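PDB 2F5X: BugD from Bordetella pertussis Tohama I, which binds aspartic acid and probably serves as the periplasmic solute receptor of a tripartite tricarboxylate transporter-type uptake system. Local coordinates for residues Val293-Gln296 and Val297-Ala301; Glu283-Pro286 and Glu287-Gln290; Pro123-Ile126 and Lys127-Ala130. All coordinates share one frame; numbering follows the deposited sequence.

Contact 1. Residues Val293-Gln296 and Val297-Ala301; sequences VKQQ and VPQWA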
ATOM      1  N   VAL A 293      11.763  -7.760  -2.130  1.00 10.64           N
ATOM      2  CA  VAL A 293      11.257  -7.859  -3.505  1.00 10.76           C
ATOM      3  C   VAL A 293      11.490  -9.259  -4.091  1.00 10.97           C
ATOM      4  O   VAL A 293      10.596  -9.836  -4.722  1.00 11.31           O
ATOM      5  CB  VAL A 293      11.864  -6.761  -4.427  1.00 10.72           C
ATOM      6  CG1 VAL A 293      11.453  -6.974  -5.908  1.00 10.22           C
ATOM      7  CG2 VAL A 293      11.432  -5.368  -3.956  1.00 10.88           C
ATOM      8  N   LYS A 294      12.686  -9.802  -3.862  1.00 11.43           N
ATOM      9  CA  LYS A 294      13.062 -11.128  -4.349  1.00 11.95           C
ATOM     10  C   LYS A 294      12.116 -12.215  -3.841  1.00 11.93           C
ATOM     11  O   LYS A 294      11.750 -13.121  -4.598  1.00 12.06           O
ATOM     12  CB  LYS A 294      14.517 -11.450  -3.947  1.00 12.23           C
ATOM     13  CG  LYS A 294      15.005 -12.833  -4.385  1.00 15.68           C
ATOM     14  CD  LYS A 294      16.400 -13.138  -3.852  1.00 18.56           C
ATOM     15  CE  LYS A 294      16.766 -14.619  -4.029  1.00 21.49           C
ATOM     16  NZ  LYS A 294      17.956 -14.994  -3.203  1.00 24.04           N
ATOM     17  N   GLN A 295      11.716 -12.117  -2.575  1.00 11.54           N
ATOM     18  CA  GLN A 295      10.805 -13.090  -1.973  1.00 11.78           C
ATOM     19  C   GLN A 295       9.364 -12.848  -2.427  1.00 11.43           C
ATOM     20  O   GLN A 295       8.619 -13.796  -2.689  1.00 11.80           O
ATOM     21  CB  GLN A 295      10.893 -13.033  -0.441  1.00 12.11           C
ATOM     22  CG  GLN A 295      10.133 -14.152   0.282  1.00 12.76           C
ATOM     23  CD  GLN A 295       8.636 -13.890   0.376  1.00 14.80           C
ATOM     24  OE1 GLN A 295       8.197 -12.735   0.406  1.00 15.57           O
ATOM     25  NE2 GLN A 295       7.849 -14.962   0.409  1.00 15.16           N
ATOM     26  N   GLN A 296       8.984 -11.579  -2.534  1.00 11.19           N
ATOM     27  CA  GLN A 296       7.578 -11.225  -2.720  1.00 10.99           C
ATOM     28  C   GLN A 296       7.028 -11.444  -4.122  1.00 11.53           C
ATOM     29  O   GLN A 296       5.877 -11.881  -4.276  1.00 11.44           O
ATOM     30  CB  GLN A 296       7.325  -9.786  -2.273  1.00 10.79           C
ATOM     31  CG  GLN A 296       7.331  -9.625  -0.751  1.00 11.37           C
ATOM     32  CD  GLN A 296       5.986  -9.946  -0.142  1.00 11.54           C
ATOM     33  OE1 GLN A 296       5.086  -9.113  -0.163  1.00 12.25           O
ATOM     34  NE2 GLN A 296       5.846 -11.150   0.412  1.00 13.88           N
ATOM     35  N   VAL A 297       7.828 -11.141  -5.144  1.00 11.61           N
ATOM     36  CA  VAL A 297       7.352 -11.302  -6.519  1.00 11.65           C
ATOM     37  C   VAL A 297       6.878 -12.747  -6.785  1.00 11.74           C
ATOM     38  O   VAL A 297       5.733 -12.938  -7.194  1.00 11.23           O
ATOM     39  CB  VAL A 297       8.357 -10.771  -7.589  1.00 11.78           C
ATOM     40  CG1 VAL A 297       7.838 -11.052  -8.998  1.00 11.88           C
ATOM     41  CG2 VAL A 297       8.581  -9.259  -7.417  1.00 11.59           C
ATOM     42  N   PRO A 298       7.705 -13.763  -6.521  1.00 12.11           N
ATOM     43  CA  PRO A 298       7.245 -15.146  -6.726  1.00 12.59           C
ATOM     44  C   PRO A 298       6.085 -15.533  -5.802  1.00 12.63           C
ATOM     45  O   PRO A 298       5.221 -16.322  -6.216  1.00 13.34           O
ATOM     46  CB  PRO A 298       8.489 -15.997  -6.426  1.00 12.89           C
ATOM     47  CG  PRO A 298       9.639 -15.048  -6.460  1.00 13.70           C
ATOM     48  CD  PRO A 298       9.106 -13.715  -6.063  1.00 12.15           C
ATOM     49  N   GLN A 299       6.039 -14.980  -4.587  1.00 12.34           N
ATOM     50  CA  GLN A 299       4.935 -15.318  -3.686  1.00 12.61           C
ATOM     51  C   GLN A 299       3.590 -14.886  -4.273  1.00 12.52           C
ATOM     52  O   GLN A 299       2.655 -15.689  -4.378  1.00 12.34           O
ATOM     53  CB  GLN A 299       5.126 -14.704  -2.305  1.00 13.11           C
ATOM     54  CG  GLN A 299       3.989 -15.018  -1.342  1.00 13.83           C
ATOM     55  CD  GLN A 299       4.106 -14.259  -0.043  1.00 16.18           C
ATOM     56  OE1 GLN A 299       5.064 -14.446   0.699  1.00 18.16           O
ATOM     57  NE2 GLN A 299       3.131 -13.409   0.241  1.00 18.77           N
ATOM     58  N   TRP A 300       3.489 -13.621  -4.665  1.00 12.21           N
ATOM     59  CA  TRP A 300       2.240 -13.148  -5.257  1.00 12.67           C
ATOM     60  C   TRP A 300       1.961 -13.770  -6.624  1.00 13.03           C
ATOM     61  O   TRP A 300       0.804 -13.973  -6.985  1.00 13.16           O
ATOM     62  CB  TRP A 300       2.194 -11.620  -5.302  1.00 12.34           C
ATOM     63  CG  TRP A 300       2.390 -11.002  -3.944  1.00 13.90           C
ATOM     64  CD1 TRP A 300       3.365 -10.096  -3.579  1.00 14.05           C
ATOM     65  CD2 TRP A 300       1.608 -11.238  -2.762  1.00 13.84           C
ATOM     66  NE1 TRP A 300       3.226  -9.766  -2.252  1.00 13.89           N
ATOM     67  CE2 TRP A 300       2.157 -10.445  -1.727  1.00 13.68           C
ATOM     68  CE3 TRP A 300       0.494 -12.048  -2.466  1.00 14.89           C
ATOM     69  CZ2 TRP A 300       1.634 -10.431  -0.425  1.00 14.31           C
ATOM     70  CZ3 TRP A 300      -0.027 -12.031  -1.165  1.00 15.10           C
ATOM     71  CH2 TRP A 300       0.550 -11.226  -0.166  1.00 13.79           C
ATOM     72  N   ALA A 301       3.018 -14.116  -7.363  1.00 13.04           N
ATOM     73  CA  ALA A 301       2.852 -14.785  -8.650  1.00 13.67           C
ATOM     74  C   ALA A 301       2.066 -16.079  -8.477  1.00 14.19           C
ATOM     75  O   ALA A 301       1.146 -16.372  -9.261  1.00 14.28           O
ATOM     76  CB  ALA A 301       4.208 -15.057  -9.295  1.00 13.54           C
TER
HETATM   77  O   HOH W   1       3.501 -11.796   2.635  1.00 27.86           O
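Within helix 286-306, Q295, Q296, Q299 and W300 form a polar network in which two side-chain bonds, Q295 to Q299 and Q296 to W300, span four residues and a third links the neighbours Q295 and Q296. Q295 NE2 donates to Q299 OE1 over 2.8 Å, almost straight at 172°, with the acceptor lying in the amide plane of Q295. The same amide uses its other end: Q295 OE1 accepts, on a lone pair, from Q296 NE2 at 2.8 Å. A water then joins Q296 NE2, 3.3 Å away, to Q299 NE2, 2.9 Å away, accepting from both.

The chain of Q296 bends at chi2 (-85°), which brings its amide beside the indole of W300. W300 NE1 donates to Q296 OE1 at 2.9 Å, but from above the carbonyl plane and not on a lone pair. The amide stands steeply to the indole, the planes being 82° apart. The indole N-H of W238 also reaches Q296 OE1, so this buried oxygen is gripped by two tryptophans.

P298 interrupts the backbone ladder: K294 O meets P298 CD at 3.1 Å where an N-H would otherwise stand, and the helix kinks there. Straight bonds nevertheless hold on either side, V297 N to V293 O at 3.1 Å and W300 N to Q296 O at 3.0 Å, a pattern typical of a proline-kinked alpha helix.

Contact 2. Residues Glu283-Pro286 and Glu287-Gln290; sequences EANP and EALQ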
ATOM      1  N   GLU A 283      15.440  -2.010   8.980  1.00 12.10           N
ATOM      2  CA  GLU A 283      15.446  -2.623   7.655  1.00 12.14           C
ATOM      3  C   GLU A 283      15.502  -1.587   6.537  1.00 12.07           C
ATOM      4  O   GLU A 283      15.200  -1.898   5.377  1.00 12.52           O
ATOM      5  CB  GLU A 283      14.226  -3.539   7.491  1.00 12.67           C
ATOM      6  CG  GLU A 283      14.251  -4.746   8.418  1.00 16.01           C
ATOM      7  CD  GLU A 283      13.713  -4.434   9.795  1.00 19.70           C
ATOM      8  OE1 GLU A 283      12.780  -3.606   9.891  1.00 21.61           O
ATOM      9  OE2 GLU A 283      14.220  -5.007  10.788  1.00 21.75           O
ATOM     10  N   ALA A 284      15.918  -0.370   6.884  1.00 12.18           N
ATOM     11  CA  ALA A 284      16.076   0.707   5.911  1.00 12.32           C
ATOM     12  C   ALA A 284      17.469   0.652   5.273  1.00 12.54           C
ATOM     13  O   ALA A 284      18.299   1.544   5.453  1.00 13.00           O
ATOM     14  CB  ALA A 284      15.805   2.070   6.567  1.00 12.27           C
ATOM     15  N   ASN A 285      17.720  -0.429   4.543  1.00 12.40           N
ATOM     16  CA  ASN A 285      18.972  -0.590   3.811  1.00 12.73           C
ATOM     17  C   ASN A 285      18.690  -1.301   2.498  1.00 12.45           C
ATOM     18  O   ASN A 285      17.660  -1.990   2.386  1.00 12.16           O
ATOM     19  CB  ASN A 285      20.029  -1.332   4.644  1.00 13.28           C
ATOM     20  CG  ASN A 285      19.577  -2.708   5.083  1.00 14.53           C
ATOM     21  OD1 ASN A 285      19.546  -3.646   4.290  1.00 15.84           O
ATOM     22  ND2 ASN A 285      19.250  -2.839   6.366  1.00 16.16           N
ATOM     23  N   PRO A 286      19.547  -1.098   1.489  1.00 12.52           N
ATOM     24  CA  PRO A 286      19.298  -1.658   0.151  1.00 12.68           C
ATOM     25  C   PRO A 286      19.113  -3.168   0.147  1.00 12.91           C
ATOM     26  O   PRO A 286      18.233  -3.675  -0.553  1.00 13.07           O
ATOM     27  CB  PRO A 286      20.558  -1.257  -0.619  1.00 12.77           C
ATOM     28  CG  PRO A 286      20.917   0.054   0.016  1.00 12.18           C
ATOM     29  CD  PRO A 286      20.760  -0.253   1.495  1.00 12.37           C
ATOM     30  N   GLU A 287      19.926  -3.875   0.922  1.00 13.40           N
ATOM     31  CA  GLU A 287      19.874  -5.338   0.938  1.00 14.02           C
ATOM     32  C   GLU A 287      18.538  -5.882   1.442  1.00 13.59           C
ATOM     33  O   GLU A 287      18.016  -6.864   0.902  1.00 13.55           O
ATOM     34  CB  GLU A 287      21.034  -5.893   1.760  1.00 14.90           C
ATOM     35  CG  GLU A 287      22.402  -5.594   1.147  1.00 19.52           C
ATOM     36  CD  GLU A 287      23.034  -4.274   1.598  1.00 24.21           C
ATOM     37  OE1 GLU A 287      22.407  -3.463   2.329  1.00 23.95           O
ATOM     38  OE2 GLU A 287      24.200  -4.045   1.208  1.00 28.05           O
ATOM     39  N   ALA A 288      17.982  -5.246   2.474  1.00 13.01           N
ATOM     40  CA  ALA A 288      16.709  -5.688   3.039  1.00 12.08           C
ATOM     41  C   ALA A 288      15.577  -5.503   2.029  1.00 11.76           C
ATOM     42  O   ALA A 288      14.729  -6.385   1.867  1.00 11.60           O
ATOM     43  CB  ALA A 288      16.407  -4.956   4.340  1.00 12.77           C
ATOM     44  N   LEU A 289      15.576  -4.369   1.334  1.00 10.76           N
ATOM     45  CA  LEU A 289      14.543  -4.116   0.334  1.00 10.60           C
ATOM     46  C   LEU A 289      14.689  -5.065  -0.862  1.00 11.07           C
ATOM     47  O   LEU A 289      13.697  -5.621  -1.344  1.00 10.82           O
ATOM     48  CB  LEU A 289      14.541  -2.646  -0.099  1.00 10.38           C
ATOM     49  CG  LEU A 289      13.504  -2.257  -1.168  1.00  9.46           C
ATOM     50  CD1 LEU A 289      12.097  -2.639  -0.715  1.00 10.01           C
ATOM     51  CD2 LEU A 289      13.596  -0.769  -1.478  1.00  9.54           C
ATOM     52  N   GLN A 290      15.930  -5.287  -1.303  1.00 11.40           N
ATOM     53  CA  GLN A 290      16.181  -6.191  -2.435  1.00 11.81           C
ATOM     54  C   GLN A 290      15.670  -7.597  -2.088  1.00 11.86           C
ATOM     55  O   GLN A 290      15.000  -8.236  -2.901  1.00 11.49           O
ATOM     56  CB  GLN A 290      17.678  -6.205  -2.783  1.00 12.41           C
ATOM     57  CG  GLN A 290      18.096  -7.238  -3.842  1.00 14.88           C
ATOM     58  CD  GLN A 290      19.602  -7.285  -4.047  1.00 18.21           C
ATOM     59  OE1 GLN A 290      20.373  -7.176  -3.085  1.00 19.85           O
ATOM     60  NE2 GLN A 290      20.027  -7.449  -5.300  1.00 20.65           N
TER
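N285 reaches from the loop before helix 286-306 to the backbone of A288. Its CB stands 3.9 Å from E287 OE1. The chi1 torsion, 59°, then sets CG between the backbone N and the carbonyl carbon and thereby turns the amide back toward the first helical turn. CG lies 4.0 Å from A288 CB. At the tip, OD1 accepts from A288 N at 2.9 Å with an N-H...O angle of 150°, the donor being tilted 32° from the carbonyl plane. The remaining amide atom, ND2, stays at van der Waals range from the A288 methyl, 4.1 Å from its CB.

That methyl also meets E283 O at 3.4 Å, so it sits between the incoming loop and the cap. The backbone of N285 adds two weak bonds, its O receiving A288 N and L289 N. One residue on, P286 has no N-H to offer, and its carbonyl gives the first i to i+4 bond of the helix that is not weak, taken by Q290 N at 2.9 Å. On the buried side of this turn L289 packs on L107 and W238, while P286 touches V256. An asparagine N-cap followed by proline at N1 is a classic start of an alpha helix.

Contact 3. Residues Pro123-Ile126 and Lys127-Ala130; sequences PNNI and KELA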
ATOM      1  N   PRO A 123     -24.782  -5.788   6.811  1.00 10.65           N
ATOM      2  CA  PRO A 123     -24.110  -6.657   7.791  1.00 10.74           C
ATOM      3  C   PRO A 123     -23.343  -5.908   8.881  1.00 10.39           C
ATOM      4  O   PRO A 123     -22.750  -4.860   8.628  1.00 10.03           O
ATOM      5  CB  PRO A 123     -23.163  -7.513   6.942  1.00 11.06           C
ATOM      6  CG  PRO A 123     -23.017  -6.815   5.644  1.00 11.59           C
ATOM      7  CD  PRO A 123     -24.253  -5.987   5.446  1.00 10.84           C
ATOM      8  N   ASN A 124     -23.368  -6.461  10.088  1.00  9.88           N
ATOM      9  CA  ASN A 124     -22.707  -5.831  11.225  1.00  9.85           C
ATOM     10  C   ASN A 124     -21.449  -6.537  11.695  1.00 10.07           C
ATOM     11  O   ASN A 124     -20.746  -6.019  12.552  1.00 10.35           O
ATOM     12  CB  ASN A 124     -23.693  -5.676  12.389  1.00  9.80           C
ATOM     13  CG  ASN A 124     -24.721  -4.601  12.123  1.00 10.56           C
ATOM     14  OD1 ASN A 124     -24.455  -3.663  11.386  1.00 12.59           O
ATOM     15  ND2 ASN A 124     -25.899  -4.731  12.723  1.00 10.17           N
ATOM     16  N   ASN A 125     -21.155  -7.704  11.119  1.00  9.82           N
ATOM     17  CA  ASN A 125     -19.950  -8.450  11.490  1.00  9.88           C
ATOM     18  C   ASN A 125     -19.430  -9.281  10.317  1.00  9.78           C
ATOM     19  O   ASN A 125     -20.112  -9.394   9.287  1.00  9.62           O
ATOM     20  CB  ASN A 125     -20.187  -9.305  12.755  1.00 10.12           C
ATOM     21  CG  ASN A 125     -21.224 -10.405  12.543  1.00 11.39           C
ATOM     22  OD1 ASN A 125     -21.125 -11.188  11.612  1.00 11.84           O
ATOM     23  ND2 ASN A 125     -22.210 -10.477  13.430  1.00 12.73           N
ATOM     24  N   ILE A 126     -18.222  -9.828  10.450  1.00  9.58           N
ATOM     25  CA  ILE A 126     -17.585 -10.526   9.328  1.00 10.27           C
ATOM     26  C   ILE A 126     -18.348 -11.788   8.881  1.00 10.32           C
ATOM     27  O   ILE A 126     -18.414 -12.069   7.684  1.00 10.84           O
ATOM     28  CB  ILE A 126     -16.072 -10.808   9.616  1.00 10.20           C
ATOM     29  CG1 ILE A 126     -15.354 -11.411   8.393  1.00  9.64           C
ATOM     30  CG2 ILE A 126     -15.882 -11.706  10.851  1.00 10.37           C
ATOM     31  CD1 ILE A 126     -15.359 -10.541   7.130  1.00  9.98           C
ATOM     32  N   LYS A 127     -18.936 -12.523   9.825  1.00 10.60           N
ATOM     33  CA  LYS A 127     -19.747 -13.690   9.474  1.00 11.14           C
ATOM     34  C   LYS A 127     -20.938 -13.257   8.616  1.00 11.31           C
ATOM     35  O   LYS A 127     -21.197 -13.836   7.554  1.00 11.41           O
ATOM     36  CB  LYS A 127     -20.235 -14.429  10.726  1.00 11.01           C
ATOM     37  CG  LYS A 127     -21.061 -15.663  10.397  1.00 13.13           C
ATOM     38  CD  LYS A 127     -21.510 -16.392  11.655  1.00 17.22           C
ATOM     39  CE  LYS A 127     -22.243 -17.675  11.289  1.00 20.01           C
ATOM     40  NZ  LYS A 127     -23.656 -17.393  10.919  1.00 23.51           N
ATOM     41  N   GLU A 128     -21.642 -12.224   9.074  1.00 11.18           N
ATOM     42  CA  GLU A 128     -22.784 -11.697   8.339  1.00 11.57           C
ATOM     43  C   GLU A 128     -22.379 -11.066   7.031  1.00 11.12           C
ATOM     44  O   GLU A 128     -23.136 -11.131   6.064  1.00 11.41           O
ATOM     45  CB  GLU A 128     -23.547 -10.678   9.160  1.00 12.27           C
ATOM     46  CG  GLU A 128     -24.259 -11.292  10.334  1.00 15.51           C
ATOM     47  CD  GLU A 128     -24.529 -10.285  11.423  1.00 19.72           C
ATOM     48  OE1 GLU A 128     -24.221  -9.085  11.233  1.00 22.54           O
ATOM     49  OE2 GLU A 128     -25.046 -10.702  12.470  1.00 22.13           O
ATOM     50  N   LEU A 129     -21.195 -10.457   6.994  1.00 10.60           N
ATOM     51  CA  LEU A 129     -20.689  -9.899   5.741  1.00 10.56           C
ATOM     52  C   LEU A 129     -20.536 -10.968   4.666  1.00 10.61           C
ATOM     53  O   LEU A 129     -20.993 -10.783   3.529  1.00  9.85           O
ATOM     54  CB  LEU A 129     -19.357  -9.158   5.940  1.00 10.40           C
ATOM     55  CG  LEU A 129     -18.709  -8.634   4.649  1.00 12.11           C
ATOM     56  CD1 LEU A 129     -19.516  -7.486   4.047  1.00 12.74           C
ATOM     57  CD2 LEU A 129     -17.267  -8.198   4.872  1.00 14.35           C
ATOM     58  N   ALA A 130     -19.898 -12.079   5.028  1.00 10.87           N
ATOM     59  CA  ALA A 130     -19.678 -13.167   4.070  1.00 11.06           C
ATOM     60  C   ALA A 130     -21.004 -13.690   3.530  1.00 11.80           C
ATOM     61  O   ALA A 130     -21.153 -13.906   2.319  1.00 11.84           O
ATOM     62  CB  ALA A 130     -18.873 -14.293   4.708  1.00 11.27           C
TER
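A chi1 of 65° at N125 sets CG between the backbone N and the carbonyl carbon and so turns the amide over the opening turn of the helix, while chi1 of -69° at E128 places CG beside its own backbone N and points the extended chain back toward the loop. The two side chains consequently pass at about a right angle, amide and carboxylate planes 35° apart. N125 OD1 takes the N-H of E128 at 2.8 Å in a nearly straight bond, the donor somewhat tilted from the carbonyl plane. In return, E128 OE1 accepts the backbone N-H of N124 at 3.0 Å, met nearly along its C-O axis.

This is the N-terminus of helix 126-136, with N125 as N-cap and E128 at N3. The reciprocal pattern is related to a capping box, with the glutamate bond going to N124 N, of the residue before the N-cap, so that it ties down the loop as well as the helix end. The negative charge of E128 near the first turn would probably also suit the helix dipole.

Backbone bonds continue the turn: L129 N reaches N125 O at 2.7 Å, and A130 N reaches I126 O.

On the apolar side, P123 turns its ring onto the helix, CG resting 3.9 Å from L129 CD1. The other branch of L129 is met by I126, whose CD1 comes within 3.8 Å of L129 CD2. Thus both leucine methyls have a partner from the loop or the first helical residue. Beyond them, F121 lies against L129 and M225 against I126. The polar side is tied outward too: N124 OD1 bonds to K206 NZ, and K127 NZ forms a salt bridge with E131.

In the fold
Along the chain contact 3 comes first, then contact 2, then contact 1. Contacts 2 and 1 belong to one element, helix 286-306: residues 283-290 start it and residues 293-301 continue it, their centres 15 Å apart. Both pack against strand 236-244 of the mixed sheet. Contact 3 caps a different helix, 126-136, which follows strand 102-117; contact 2 touches that strand too. Contacts 2 and 3 lie on opposite sides of the chain's centre, with centres 39 Å apart, and the centres of contacts 1 and 3 are 31 Å apart. The W300 side chain of contact 1 is about 12 Å from the bound aspartic acid, whereas contacts 2 and 3 cap the starts of two helices.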